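Local coordinates for protein tannase (PDB 3WA7) that hydrolyses the galloyl ester bonds of tannins, as a bacterial tannase of the alpha/beta-hydrolase fold, at residues A[412-417]-A[454-459]. Residues are numbered along the deposited sequence; the frame is centred on the assembly and turned at random. Where two conformers were deposited one is given.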
ATOM      1  N   ARG A 412       4.210  -9.205  -4.276  1.00  7.67           N
ATOM      2  CA  ARG A 412       4.682  -9.549  -2.938  1.00  7.49           C
ATOM      3  C   ARG A 412       3.892  -8.672  -1.976  1.00  7.40           C
ATOM      4  O   ARG A 412       4.009  -7.443  -1.989  1.00  7.61           O
ATOM      5  CB  ARG A 412       6.180  -9.290  -2.768  1.00  7.67           C
ATOM      6  CG  ARG A 412       6.696  -9.733  -1.395  1.00  8.95           C
ATOM      7  CD  ARG A 412       8.215  -9.645  -1.304  1.00  9.02           C
ATOM      8  NE  ARG A 412       8.745 -10.258  -0.085  1.00  9.76           N
ATOM      9  CZ  ARG A 412       8.776  -9.672   1.108  1.00 10.87           C
ATOM     10  NH1 ARG A 412       8.306  -8.442   1.264  1.00 10.32           N
ATOM     11  NH2 ARG A 412       9.290 -10.315   2.148  1.00 11.85           N
ATOM     12  N   ILE A 413       3.077  -9.311  -1.149  1.00  6.57           N
ATOM     13  CA  ILE A 413       2.237  -8.596  -0.203  1.00  6.54           C
ATOM     14  C   ILE A 413       2.500  -9.022   1.233  1.00  7.74           C
ATOM     15  O   ILE A 413       2.650 -10.211   1.519  1.00  7.78           O
ATOM     16  CB  ILE A 413       0.748  -8.852  -0.510  1.00  4.92           C
ATOM     17  CG1 ILE A 413       0.448  -8.478  -1.967  1.00  6.09           C
ATOM     18  CG2 ILE A 413      -0.130  -8.075   0.464  1.00  5.99           C
ATOM     19  CD1 ILE A 413      -0.955  -8.828  -2.406  0.55  7.21           C
ATOM     20  N   ARG A 414       2.554  -8.039   2.127  1.00  7.18           N
ATOM     21  CA  ARG A 414       2.772  -8.288   3.546  1.00  7.77           C
ATOM     22  C   ARG A 414       1.828  -7.424   4.378  1.00  7.90           C
ATOM     23  O   ARG A 414       1.545  -6.279   4.022  1.00  8.44           O
ATOM     24  CB  ARG A 414       4.222  -7.967   3.941  1.00  7.33           C
ATOM     25  CG  ARG A 414       5.271  -8.929   3.396  1.00  8.08           C
ATOM     26  CD  ARG A 414       5.160 -10.297   4.063  1.00  6.94           C
ATOM     27  NE  ARG A 414       6.190 -11.234   3.613  1.00  7.04           N
ATOM     28  CZ  ARG A 414       6.181 -11.870   2.444  1.00  8.95           C
ATOM     29  NH1 ARG A 414       5.192 -11.683   1.579  1.00  9.48           N
ATOM     30  NH2 ARG A 414       7.162 -12.715   2.145  1.00 10.15           N
ATOM     31  N   HIS A 415       1.323  -7.990   5.469  1.00  6.60           N
ATOM     32  CA  HIS A 415       0.450  -7.275   6.396  1.00  6.18           C
ATOM     33  C   HIS A 415       0.740  -7.879   7.764  1.00  7.09           C
ATOM     34  O   HIS A 415       0.562  -9.077   7.961  1.00  8.25           O
ATOM     35  CB  HIS A 415      -1.034  -7.470   6.054  1.00  6.01           C
ATOM     36  CG  HIS A 415      -1.959  -6.689   6.941  1.00  6.78           C
ATOM     37  ND1 HIS A 415      -2.499  -5.475   6.574  1.00  8.66           N
ATOM     38  CD2 HIS A 415      -2.397  -6.930   8.200  1.00  5.99           C
ATOM     39  CE1 HIS A 415      -3.228  -5.001   7.569  1.00  9.67           C
ATOM     40  NE2 HIS A 415      -3.183  -5.866   8.567  1.00  7.80           N
ATOM     41  N   GLY A 416       1.198  -7.054   8.701  1.00  6.18           N
ATOM     42  CA  GLY A 416       1.530  -7.549  10.028  1.00  5.22           C
ATOM     43  C   GLY A 416       0.388  -8.196  10.791  1.00  6.23           C
ATOM     44  O   GLY A 416      -0.749  -7.732  10.736  1.00  5.71           O
ATOM     45  N   ALA A 417       0.697  -9.268  11.517  1.00  7.00           N
ATOM     46  CA  ALA A 417      -0.311  -9.975  12.300  1.00  5.74           C
ATOM     47  C   ALA A 417      -0.826  -9.119  13.454  1.00  6.13           C
ATOM     48  O   ALA A 417      -1.820  -9.464  14.089  1.00  6.17           O
ATOM     49  CB  ALA A 417       0.258 -11.290  12.831  1.00  8.13           C
ATOM     50  N   ASP A 454       8.694  -2.228   5.029  1.00  8.36           N
ATOM     51  CA  ASP A 454      10.143  -2.275   4.822  1.00  8.29           C
ATOM     52  C   ASP A 454      10.934  -2.849   6.001  1.00  8.67           C
ATOM     53  O   ASP A 454      12.075  -2.452   6.235  1.00  9.31           O
ATOM     54  CB  ASP A 454      10.662  -0.865   4.509  1.00  7.85           C
ATOM     55  CG  ASP A 454      10.159  -0.332   3.173  1.00  9.84           C
ATOM     56  OD1 ASP A 454       9.113  -0.807   2.688  1.00 11.07           O
ATOM     57  OD2 ASP A 454      10.805   0.581   2.613  1.00  9.80           O
ATOM     58  N   TYR A 455      10.341  -3.791   6.727  1.00  9.03           N
ATOM     59  CA  TYR A 455      11.003  -4.393   7.886  1.00  9.01           C
ATOM     60  C   TYR A 455      11.663  -5.737   7.586  1.00 10.34           C
ATOM     61  O   TYR A 455      12.253  -6.356   8.473  1.00 12.12           O
ATOM     62  CB  TYR A 455       9.981  -4.566   9.015  1.00  9.35           C
ATOM     63  CG  TYR A 455       8.673  -5.157   8.541  1.00  8.18           C
ATOM     64  CD1 TYR A 455       8.591  -6.489   8.143  1.00  9.18           C
ATOM     65  CD2 TYR A 455       7.527  -4.366   8.433  1.00  8.47           C
ATOM     66  CE1 TYR A 455       7.408  -7.024   7.645  1.00 10.30           C
ATOM     67  CE2 TYR A 455       6.336  -4.891   7.937  1.00  7.80           C
ATOM     68  CZ  TYR A 455       6.285  -6.221   7.543  1.00  9.06           C
ATOM     69  OH  TYR A 455       5.120  -6.741   7.028  1.00  8.58           O
ATOM     70  N   ASP A 456      11.572  -6.175   6.334  1.00 10.60           N
ATOM     71  CA  ASP A 456      12.124  -7.460   5.909  1.00 10.52           C
ATOM     72  C   ASP A 456      12.891  -7.325   4.597  1.00  9.72           C
ATOM     73  O   ASP A 456      12.714  -8.136   3.690  1.00  8.99           O
ATOM     74  CB  ASP A 456      10.973  -8.440   5.701  1.00  9.89           C
ATOM     75  CG  ASP A 456       9.938  -7.905   4.727  1.00 11.08           C
ATOM     76  OD1 ASP A 456      10.099  -6.747   4.288  1.00 10.58           O
ATOM     77  OD2 ASP A 456       8.969  -8.623   4.403  1.00 10.12           O
ATOM     78  N   LEU A 457      13.747  -6.313   4.496  1.00 10.32           N
ATOM     79  CA  LEU A 457      14.490  -6.080   3.263  1.00  9.99           C
ATOM     80  C   LEU A 457      15.279  -7.276   2.732  1.00 10.26           C
ATOM     81  O   LEU A 457      15.410  -7.444   1.517  1.00 10.62           O
ATOM     82  CB  LEU A 457      15.407  -4.863   3.430  1.00 10.85           C
ATOM     83  CG  LEU A 457      14.662  -3.573   3.801  1.00 11.47           C
ATOM     84  CD1 LEU A 457      15.635  -2.401   3.785  1.00 12.83           C
ATOM     85  CD2 LEU A 457      13.515  -3.328   2.822  1.00 10.14           C
ATOM     86  N   GLY A 458      15.804  -8.108   3.628  1.00 10.55           N
ATOM     87  CA  GLY A 458      16.553  -9.273   3.188  1.00 11.58           C
ATOM     88  C   GLY A 458      15.694 -10.185   2.327  1.00 11.61           C
ATOM     89  O   GLY A 458      16.134 -10.670   1.279  1.00 10.87           O
ATOM     90  N   ASP A 459      14.458 -10.413   2.765  1.00 11.42           N
ATOM     91  CA  ASP A 459      13.535 -11.267   2.027  1.00 11.39           C
ATOM     92  C   ASP A 459      12.985 -10.543   0.794  1.00  9.89           C
ATOM     93  O   ASP A 459      12.811 -11.150  -0.257  1.00  8.67           O
ATOM     94  CB  ASP A 459      12.370 -11.704   2.919  1.00 13.11           C
ATOM     95  CG  ASP A 459      12.796 -12.659   4.018  0.60 14.30           C
ATOM     96  OD1 ASP A 459      11.936 -13.033   4.844  0.60 17.74           O
ATOM     97  OD2 ASP A 459      13.982 -13.046   4.056  0.60 14.95           O
TER
HETATM   98  O   HOH W   1       8.081 -10.658   5.851  1.00 14.75           O
HETATM   99  O   HOH W   2       8.879 -13.065   4.777  1.00 32.78           O
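A salt-bridge network joins R412 and R414, on strand 410-414 of the central sheet of the alpha/beta-hydrolase fold, to D456, the residue just before helix 457-468. The extended chain of R412, with CG anti to the backbone N (chi1 -176°), reaches D456 end-on. Both terminal nitrogens grip the same carboxylate oxygen: NH2 of R412 lies 2.8 Å from OD2 of D456 in a fairly straight bond, whereas NH1 of R412 makes a more bent one of 3.2 Å to that oxygen. OD2 sits in the guanidinium plane but is approached from above its own carboxylate plane, the two planes being 60° apart. R414, bent at chi2 (-69°), brings its guanidinium over one face of that of R412, the CZ atoms offset. NE of R414 is 3.9 Å from OD2 of D456, a long, purely electrostatic pairing, and a water bridges the same two atoms. A second water links R414 NH2 to D459 OD1, while R414 NH1 donates to the carbonyl O of I413 at 2.9 Å. The D456 carboxylate probably lets the two guanidinium groups lie face against face. Alongside, OH of Y455 touches CB of R414 at 3.4 Å. Strands 199-203 and 440-444 flank strand 410-414: the OH of Y203 hydrogen-bonds to D456 OD1, its ring meeting Y455 edge-to-face, and D442 OD1 forms a salt bridge with R414 NH2, so the helix start is held to strands 410-414 and 199-203, with 440-444 reached through R414.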